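Local coordinates for protein indole-3-pyruvate decarboxylase (Azospirillum brasilense, PDB 2NXW) that decarboxylates indole-3-pyruvate to indole-3-acetaldehyde on the way to the plant hormone auxin, using thiamine diphosphate and a metal ion, at residues D547-A550 with R551-G555; I318-D322 with R323-L327; F426-P429 with A430-A434. All blocks are in the same frame, centred on the assembly; numbering follows the deposited sequence.

Overall arrangement
All three contacts are local, each joining residues that follow one another in the chain, but they sit in different surroundings. Contact 3 is wholly buried, in the first turns of helix 427-437 in the C-terminal cofactor-binding domain. Contact 1, in the C-terminal helix 547-558, is only partly buried, with L549 and T548 inside and D547, R551 and Q554 outside. Contact 2 belongs to the central domain and is also partly buried, about 31 Å centre to centre from either of the others. The two helical contacts share i to i+4 backbone bonds, yet contact 3 adds a methyl over a ring and contact 1 an arginine folded back. Contact 2 has cross-strand bonds, apolar pairs and a charged turn.

Contact 1: D547-A550 with R551-G555; sequences DTLA and RFVQG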
ATOM      1  N   ASP A 547     -18.582 -32.458  20.079  1.00 13.21           N
ATOM      2  CA  ASP A 547     -18.825 -31.648  21.276  1.00 15.25           C
ATOM      3  C   ASP A 547     -17.997 -30.355  21.252  1.00 15.46           C
ATOM      4  O   ASP A 547     -18.457 -29.288  21.690  1.00 15.67           O
ATOM      5  CB  ASP A 547     -18.487 -32.435  22.544  1.00 16.17           C
ATOM      6  CG  ASP A 547     -19.442 -33.594  22.798  1.00 16.21           C
ATOM      7  OD1 ASP A 547     -20.486 -33.707  22.121  1.00 19.02           O
ATOM      8  OD2 ASP A 547     -19.144 -34.395  23.705  1.00 21.97           O
ATOM      9  N   THR A 548     -16.772 -30.433  20.743  1.00 13.97           N
ATOM     10  CA  THR A 548     -15.929 -29.249  20.706  1.00 14.22           C
ATOM     11  C   THR A 548     -16.471 -28.202  19.728  1.00 13.62           C
ATOM     12  O   THR A 548     -16.443 -27.004  20.025  1.00 14.52           O
ATOM     13  CB  THR A 548     -14.473 -29.639  20.357  1.00 13.91           C
ATOM     14  OG1 THR A 548     -14.024 -30.620  21.302  1.00 17.07           O
ATOM     15  CG2 THR A 548     -13.554 -28.430  20.409  1.00 16.87           C
ATOM     16  N   LEU A 549     -16.977 -28.632  18.573  1.00 13.29           N
ATOM     17  CA  LEU A 549     -17.522 -27.656  17.639  1.00 13.64           C
ATOM     18  C   LEU A 549     -18.803 -27.079  18.236  1.00 14.83           C
ATOM     19  O   LEU A 549     -19.059 -25.889  18.099  1.00 14.68           O
ATOM     20  CB  LEU A 549     -17.803 -28.285  16.266  1.00 14.14           C
ATOM     21  CG  LEU A 549     -18.430 -27.326  15.236  1.00 14.35           C
ATOM     22  CD1 LEU A 549     -17.557 -26.079  15.062  1.00 14.62           C
ATOM     23  CD2 LEU A 549     -18.599 -28.050  13.910  1.00 14.91           C
ATOM     24  N   ALA A 550     -19.584 -27.902  18.928  1.00 15.02           N
ATOM     25  CA  ALA A 550     -20.809 -27.390  19.539  1.00 15.62           C
ATOM     26  C   ALA A 550     -20.467 -26.312  20.576  1.00 16.73           C
ATOM     27  O   ALA A 550     -21.150 -25.288  20.660  1.00 18.40           O
ATOM     28  CB  ALA A 550     -21.591 -28.515  20.181  1.00 14.83           C
ATOM     29  N   ARG A 551     -19.405 -26.520  21.350  1.00 16.25           N
ATOM     30  CA  ARG A 551     -19.021 -25.517  22.345  1.00 16.70           C
ATOM     31  C   ARG A 551     -18.522 -24.246  21.661  1.00 17.95           C
ATOM     32  O   ARG A 551     -18.757 -23.132  22.140  1.00 18.20           O
ATOM     33  CB  ARG A 551     -17.929 -26.054  23.276  1.00 18.36           C
ATOM     34  CG  ARG A 551     -18.402 -27.131  24.234  1.00 19.75           C
ATOM     35  CD  ARG A 551     -17.427 -27.297  25.396  1.00 20.75           C
ATOM     36  NE  ARG A 551     -16.090 -27.697  24.959  1.00 19.71           N
ATOM     37  CZ  ARG A 551     -15.736 -28.937  24.626  1.00 20.98           C
ATOM     38  NH1 ARG A 551     -16.611 -29.934  24.676  1.00 22.32           N
ATOM     39  NH2 ARG A 551     -14.491 -29.176  24.237  1.00 23.14           N
ATOM     40  N   PHE A 552     -17.829 -24.418  20.541  1.00 16.95           N
ATOM     41  CA  PHE A 552     -17.293 -23.307  19.758  1.00 19.36           C
ATOM     42  C   PHE A 552     -18.446 -22.429  19.279  1.00 20.95           C
ATOM     43  O   PHE A 552     -18.432 -21.211  19.456  1.00 22.51           O
ATOM     44  CB  PHE A 552     -16.522 -23.868  18.560  1.00 20.84           C
ATOM     45  CG  PHE A 552     -15.822 -22.830  17.723  1.00 25.08           C
ATOM     46  CD1 PHE A 552     -14.626 -22.257  18.149  1.00 26.36           C
ATOM     47  CD2 PHE A 552     -16.327 -22.474  16.479  1.00 25.76           C
ATOM     48  CE1 PHE A 552     -13.937 -21.347  17.340  1.00 28.23           C
ATOM     49  CE2 PHE A 552     -15.647 -21.564  15.662  1.00 27.69           C
ATOM     50  CZ  PHE A 552     -14.450 -21.003  16.093  1.00 27.87           C
ATOM     51  N   VAL A 553     -19.453 -23.059  18.684  1.00 20.20           N
ATOM     52  CA  VAL A 553     -20.618 -22.341  18.177  1.00 21.79           C
ATOM     53  C   VAL A 553     -21.393 -21.626  19.294  1.00 23.07           C
ATOM     54  O   VAL A 553     -21.784 -20.466  19.139  1.00 23.03           O
ATOM     55  CB  VAL A 553     -21.566 -23.308  17.426  1.00 22.53           C
ATOM     56  CG1 VAL A 553     -22.805 -22.563  16.933  1.00 24.31           C
ATOM     57  CG2 VAL A 553     -20.832 -23.934  16.238  1.00 23.42           C
ATOM     58  N   GLN A 554     -21.615 -22.313  20.411  1.00 21.88           N
ATOM     59  CA  GLN A 554     -22.338 -21.718  21.539  1.00 23.63           C
ATOM     60  C   GLN A 554     -21.528 -20.576  22.149  1.00 25.38           C
ATOM     61  O   GLN A 554     -22.084 -19.549  22.549  1.00 24.81           O
ATOM     62  CB  GLN A 554     -22.623 -22.792  22.596  1.00 24.91           C
ATOM     63  CG  GLN A 554     -23.267 -22.308  23.904  1.00 27.04           C
ATOM     64  CD  GLN A 554     -24.704 -21.829  23.747  1.00 28.58           C
ATOM     65  OE1 GLN A 554     -25.430 -22.274  22.856  1.00 29.85           O
ATOM     66  NE2 GLN A 554     -25.128 -20.933  24.635  1.00 29.65           N
ATOM     67  N   GLY A 555     -20.210 -20.754  22.209  1.00 25.83           N
ATOM     68  CA  GLY A 555     -19.348 -19.731  22.773  1.00 29.86           C
ATOM     69  C   GLY A 555     -19.384 -18.447  21.971  1.00 32.61           C
ATOM     70  O   GLY A 555     -19.256 -17.351  22.523  1.00 31.81           O
TER
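R551 reaches back along its own helix and lays its side chain beside D547 and T548. Its CB starts 3.6 Å from D547 O, and CG comes nearer still, 3.3 Å from the same oxygen. CG lies beside the backbone N (chi1 -70°), and a bend at chi3 (-61°) returns the far end toward the preceding turn. NE gives a hydrogen bond to A278 O, outside the helix, which helps to hold the group in this direction. The guanidinium passes over T548, with T548 CA 3.7 Å above its plane and displaced toward the rim. NH1 comes to 3.6 Å from D547 O, with D547 CB a little farther off, while NH2 ends 3.3 Å from T548 OG1. D547 OD2 stays 5.2 Å from R551 NH1, so the opposite charges are near each other without their charged atoms touching. Underneath runs the regular i to i+4 pattern of the C-terminal helix 547-558: the amides of R551, F552, V553 and Q554 bond to the carbonyls of D547, T548, L549 and A550. On the inner side L549 CD1 is shared, 4.1 Å from F552 CD2, which it meets at a slant to the ring, and equally distant from V553 CG2. The F552 ring also packs edge-to-face with F405 of helix 402-407, and the L549 side chain comes about 6 Å from the bound thiamine diphosphate.

Contact 2: I318-D322 with R323-L327; sequences IHAFD and RAVTL
A beta hairpin with a two-residue turn joins strands 318-321 and 324-327 through a type I' turn, with D322 and R323 at its corner. Both corner residues have positive phi (50° and 62°), as that turn requires. F321 and A324 close it as a hydrogen-bonded pair, F321 N to A324 O at 3.0 Å and A324 N to F321 O, the latter amide lying above the carbonyl plane. H319 and T326 form the next hydrogen-bonded pair; H319 N meets T326 O at 2.8 Å in the carbonyl plane. A water donates to H319 O and also bonds T326 OG1, bridging the strands, while T331 holds the same hydroxyl. On the other face A320 CB touches V325 CG2 at 4.0 Å, and V325 CG1, anti to the backbone N (chi1 -179°), reaches I318 CG2 at 4.1 Å. I318 CG1 lies alongside L327, 4.0 Å from its CB. This apolar side is covered by helices 205-221 and 337-346. At the turn D322 OD1 stands over one face of the F321 ring, offset toward the rim. The D322 carboxylate makes salt bridges to K110 and R177, and K110 also has a cation-pi contact with F321. The arrangement is a tight antiparallel hairpin within the mixed central-domain sheet, strand 318-321 running parallel to strand 292-296 and strand 324-327 antiparallel to strand 330-333.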
ATOM      1  N   ILE A 318       4.171 -11.925  28.448  1.00 18.32           N
ATOM      2  CA  ILE A 318       5.572 -11.992  28.066  1.00 18.00           C
ATOM      3  C   ILE A 318       5.534 -12.847  26.808  1.00 18.14           C
ATOM      4  O   ILE A 318       5.282 -14.050  26.880  1.00 18.08           O
ATOM      5  CB  ILE A 318       6.415 -12.699  29.132  1.00 17.94           C
ATOM      6  CG1 ILE A 318       6.318 -11.927  30.451  1.00 20.10           C
ATOM      7  CG2 ILE A 318       7.862 -12.789  28.668  1.00 19.07           C
ATOM      8  CD1 ILE A 318       6.943 -12.631  31.623  1.00 21.84           C
ATOM      9  N   HIS A 319       5.783 -12.224  25.662  1.00 17.31           N
ATOM     10  CA  HIS A 319       5.722 -12.921  24.381  1.00 17.48           C
ATOM     11  C   HIS A 319       7.105 -13.169  23.785  1.00 16.88           C
ATOM     12  O   HIS A 319       7.749 -12.245  23.288  1.00 18.64           O
ATOM     13  CB  HIS A 319       4.848 -12.089  23.435  1.00 18.84           C
ATOM     14  CG  HIS A 319       4.623 -12.699  22.084  1.00 20.01           C
ATOM     15  ND1 HIS A 319       4.442 -14.051  21.885  1.00 21.08           N
ATOM     16  CD2 HIS A 319       4.461 -12.116  20.871  1.00 18.44           C
ATOM     17  CE1 HIS A 319       4.173 -14.273  20.609  1.00 17.02           C
ATOM     18  NE2 HIS A 319       4.178 -13.116  19.974  1.00 22.42           N
ATOM     19  N   ALA A 320       7.563 -14.419  23.848  1.00 15.85           N
ATOM     20  CA  ALA A 320       8.860 -14.792  23.289  1.00 16.72           C
ATOM     21  C   ALA A 320       8.544 -15.472  21.964  1.00 17.26           C
ATOM     22  O   ALA A 320       7.943 -16.548  21.947  1.00 18.29           O
ATOM     23  CB  ALA A 320       9.595 -15.746  24.238  1.00 17.94           C
ATOM     24  N   PHE A 321       8.956 -14.856  20.862  1.00 17.14           N
ATOM     25  CA  PHE A 321       8.633 -15.379  19.535  1.00 16.73           C
ATOM     26  C   PHE A 321       9.452 -14.661  18.469  1.00 17.10           C
ATOM     27  O   PHE A 321       9.828 -13.512  18.657  1.00 16.07           O
ATOM     28  CB  PHE A 321       7.144 -15.121  19.289  1.00 15.36           C
ATOM     29  CG  PHE A 321       6.602 -15.718  18.026  1.00 16.09           C
ATOM     30  CD1 PHE A 321       6.458 -17.093  17.892  1.00 15.60           C
ATOM     31  CD2 PHE A 321       6.183 -14.893  16.989  1.00 15.24           C
ATOM     32  CE1 PHE A 321       5.896 -17.642  16.743  1.00 14.72           C
ATOM     33  CE2 PHE A 321       5.616 -15.427  15.831  1.00 16.07           C
ATOM     34  CZ  PHE A 321       5.473 -16.804  15.709  1.00 13.74           C
ATOM     35  N   ASP A 322       9.712 -15.335  17.351  1.00 16.57           N
ATOM     36  CA  ASP A 322      10.459 -14.740  16.241  1.00 17.93           C
ATOM     37  C   ASP A 322      11.777 -14.086  16.657  1.00 17.99           C
ATOM     38  O   ASP A 322      12.134 -13.018  16.160  1.00 19.14           O
ATOM     39  CB  ASP A 322       9.591 -13.706  15.498  1.00 17.99           C
ATOM     40  CG  ASP A 322       8.706 -14.330  14.424  1.00 19.66           C
ATOM     41  OD1 ASP A 322       8.911 -15.512  14.083  1.00 20.56           O
ATOM     42  OD2 ASP A 322       7.815 -13.617  13.912  1.00 21.43           O
ATOM     43  N   ARG A 323      12.492 -14.747  17.561  1.00 17.22           N
ATOM     44  CA  ARG A 323      13.786 -14.280  18.062  1.00 18.48           C
ATOM     45  C   ARG A 323      13.742 -12.937  18.784  1.00 18.70           C
ATOM     46  O   ARG A 323      14.705 -12.172  18.738  1.00 18.46           O
ATOM     47  CB  ARG A 323      14.819 -14.233  16.924  1.00 18.21           C
ATOM     48  CG  ARG A 323      15.124 -15.603  16.320  1.00 18.36           C
ATOM     49  CD  ARG A 323      16.180 -15.525  15.215  1.00 20.64           C
ATOM     50  NE  ARG A 323      17.509 -15.188  15.725  1.00 22.03           N
ATOM     51  CZ  ARG A 323      18.364 -16.049  16.270  1.00 24.70           C
ATOM     52  NH1 ARG A 323      18.051 -17.334  16.389  1.00 26.40           N
ATOM     53  NH2 ARG A 323      19.546 -15.617  16.702  1.00 25.62           N
ATOM     54  N   ALA A 324      12.630 -12.660  19.454  1.00 18.50           N
ATOM     55  CA  ALA A 324      12.472 -11.434  20.228  1.00 17.80           C
ATOM     56  C   ALA A 324      11.620 -11.750  21.444  1.00 18.48           C
ATOM     57  O   ALA A 324      11.005 -12.814  21.522  1.00 17.01           O
ATOM     58  CB  ALA A 324      11.803 -10.339  19.385  1.00 19.70           C
ATOM     59  N   VAL A 325      11.604 -10.839  22.410  1.00 17.81           N
ATOM     60  CA  VAL A 325      10.793 -11.024  23.600  1.00 18.69           C
ATOM     61  C   VAL A 325      10.161  -9.693  23.957  1.00 20.60           C
ATOM     62  O   VAL A 325      10.861  -8.696  24.150  1.00 21.59           O
ATOM     63  CB  VAL A 325      11.629 -11.521  24.805  1.00 18.19           C
ATOM     64  CG1 VAL A 325      10.726 -11.720  26.010  1.00 19.49           C
ATOM     65  CG2 VAL A 325      12.336 -12.828  24.454  1.00 18.13           C
ATOM     66  N   THR A 326       8.836  -9.679  24.046  1.00 21.02           N
ATOM     67  CA  THR A 326       8.098  -8.468  24.375  1.00 22.23           C
ATOM     68  C   THR A 326       7.400  -8.576  25.725  1.00 24.21           C
ATOM     69  O   THR A 326       6.732  -9.571  26.010  1.00 23.91           O
ATOM     70  CB  THR A 326       7.030  -8.167  23.299  1.00 23.41           C
ATOM     71  OG1 THR A 326       7.673  -7.950  22.038  1.00 25.39           O
ATOM     72  CG2 THR A 326       6.221  -6.929  23.672  1.00 24.39           C
ATOM     73  N   LEU A 327       7.568  -7.547  26.553  1.00 25.35           N
ATOM     74  CA  LEU A 327       6.943  -7.468  27.873  1.00 28.31           C
ATOM     75  C   LEU A 327       7.123  -6.077  28.483  1.00 30.02           C
ATOM     76  O   LEU A 327       7.964  -5.301  28.034  1.00 30.51           O
ATOM     77  CB  LEU A 327       7.525  -8.519  28.828  1.00 30.34           C
ATOM     78  CG  LEU A 327       9.037  -8.751  28.976  1.00 31.42           C
ATOM     79  CD1 LEU A 327       9.855  -7.600  28.411  1.00 32.48           C
ATOM     80  CD2 LEU A 327       9.333  -8.977  30.453  1.00 31.15           C
TER
HETATM   81  O   HOH W   1       8.046 -10.620  20.973  1.00 36.98           O

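Contact 3: F426-P429 with A430-A434; sequences FGVP and AGIGA
A430 opens its segment by meeting F426 twice, through its backbone and its methyl. A430 N bonds F426 O at 2.8 Å, nearly in line with the carbonyl. A430 CB lies over one face of the F426 ring in a CH-pi contact, 3.6 Å from the centroid and 22° off the normal. It is displaced toward the CE2 side, where F426 CE2 is 3.3 Å from the methyl. The ring is brought there by chi1 of 178°, which sets CG beside the carbonyl carbon, on the side where the helix continues. With an alanine at F426 the methyl of A430 would probably lose the flat surface it rests on, and a gap would open beside this first turn. G431 N bonds G427 O at 3.0 Å. I432 N then takes V428 O, also at 3.0 Å, and the I432 side chain runs back over the same carbonyl, its CG1 3.4 Å from V428 O. Its CD1 ends 3.9 Å from V428 CG1, the two side chains crossing at a slant. G433 N bonds P429 O, and A434 N continues the pattern to A430 O. Helix 427-437 thus sits between two neighbours: F426, P429 and A430 pack on helix 68-82, whereas V428 meets T445 and V447 of strand 443-448, the strand that leads to the magnesium ligand D449.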
ATOM      1  N   PHE A 426      -5.592 -29.499   3.429  1.00 10.35           N
ATOM      2  CA  PHE A 426      -4.364 -29.949   4.079  1.00 10.76           C
ATOM      3  C   PHE A 426      -4.346 -31.426   4.489  1.00 11.74           C
ATOM      4  O   PHE A 426      -3.317 -32.096   4.391  1.00 11.67           O
ATOM      5  CB  PHE A 426      -4.168 -29.088   5.340  1.00 11.31           C
ATOM      6  CG  PHE A 426      -2.970 -29.451   6.176  1.00 10.82           C
ATOM      7  CD1 PHE A 426      -1.742 -28.860   5.929  1.00 13.60           C
ATOM      8  CD2 PHE A 426      -3.085 -30.328   7.251  1.00 11.96           C
ATOM      9  CE1 PHE A 426      -0.637 -29.128   6.745  1.00 13.35           C
ATOM     10  CE2 PHE A 426      -1.985 -30.603   8.075  1.00 12.21           C
ATOM     11  CZ  PHE A 426      -0.765 -30.007   7.829  1.00 12.56           C
ATOM     12  N   GLY A 427      -5.497 -31.919   4.931  1.00 10.88           N
ATOM     13  CA  GLY A 427      -5.589 -33.252   5.505  1.00 11.14           C
ATOM     14  C   GLY A 427      -4.993 -34.472   4.848  1.00 11.12           C
ATOM     15  O   GLY A 427      -4.052 -35.082   5.380  1.00 11.24           O
ATOM     16  N   VAL A 428      -5.560 -34.857   3.721  1.00 10.35           N
ATOM     17  CA  VAL A 428      -5.079 -36.040   3.028  1.00 10.71           C
ATOM     18  C   VAL A 428      -3.621 -35.874   2.583  1.00 11.29           C
ATOM     19  O   VAL A 428      -2.802 -36.750   2.838  1.00 10.76           O
ATOM     20  CB  VAL A 428      -6.036 -36.400   1.865  1.00 10.31           C
ATOM     21  CG1 VAL A 428      -5.404 -37.434   0.943  1.00 12.44           C
ATOM     22  CG2 VAL A 428      -7.347 -36.973   2.450  1.00 13.46           C
ATOM     23  N   PRO A 429      -3.272 -34.754   1.926  1.00 10.27           N
ATOM     24  CA  PRO A 429      -1.876 -34.571   1.505  1.00 11.21           C
ATOM     25  C   PRO A 429      -0.912 -34.560   2.685  1.00 10.70           C
ATOM     26  O   PRO A 429       0.223 -35.022   2.558  1.00 10.45           O
ATOM     27  CB  PRO A 429      -1.888 -33.229   0.793  1.00 12.39           C
ATOM     28  CG  PRO A 429      -3.283 -33.159   0.219  1.00 12.77           C
ATOM     29  CD  PRO A 429      -4.160 -33.761   1.286  1.00 10.33           C
ATOM     30  N   ALA A 430      -1.336 -34.026   3.829  1.00  9.58           N
ATOM     31  CA  ALA A 430      -0.453 -33.997   4.994  1.00 11.38           C
ATOM     32  C   ALA A 430      -0.253 -35.425   5.505  1.00 11.94           C
ATOM     33  O   ALA A 430       0.856 -35.798   5.887  1.00 12.55           O
ATOM     34  CB  ALA A 430      -1.041 -33.114   6.092  1.00 11.07           C
ATOM     35  N   GLY A 431      -1.317 -36.222   5.518  1.00 10.99           N
ATOM     36  CA  GLY A 431      -1.176 -37.598   5.963  1.00 11.44           C
ATOM     37  C   GLY A 431      -0.211 -38.326   5.044  1.00 12.49           C
ATOM     38  O   GLY A 431       0.601 -39.137   5.495  1.00 11.93           O
ATOM     39  N   ILE A 432      -0.300 -38.038   3.752  1.00 11.78           N
ATOM     40  CA  ILE A 432       0.579 -38.669   2.768  1.00 11.62           C
ATOM     41  C   ILE A 432       2.031 -38.224   2.979  1.00 11.77           C
ATOM     42  O   ILE A 432       2.947 -39.057   3.013  1.00 11.64           O
ATOM     43  CB  ILE A 432       0.097 -38.333   1.331  1.00 10.52           C
ATOM     44  CG1 ILE A 432      -1.164 -39.144   1.014  1.00 11.74           C
ATOM     45  CG2 ILE A 432       1.214 -38.585   0.317  1.00 12.73           C
ATOM     46  CD1 ILE A 432      -1.908 -38.669  -0.224  1.00 12.43           C
ATOM     47  N   GLY A 433       2.250 -36.923   3.140  1.00 10.95           N
ATOM     48  CA  GLY A 433       3.607 -36.434   3.339  1.00 11.58           C
ATOM     49  C   GLY A 433       4.227 -36.992   4.605  1.00 12.38           C
ATOM     50  O   GLY A 433       5.392 -37.424   4.619  1.00 12.81           O
ATOM     51  N   ALA A 434       3.453 -36.992   5.685  1.00 11.23           N
ATOM     52  CA  ALA A 434       3.955 -37.506   6.945  1.00 11.12           C
ATOM     53  C   ALA A 434       4.279 -38.985   6.816  1.00 12.13           C
ATOM     54  O   ALA A 434       5.348 -39.424   7.246  1.00 12.21           O
ATOM     55  CB  ALA A 434       2.930 -37.286   8.064  1.00 11.05           C
TER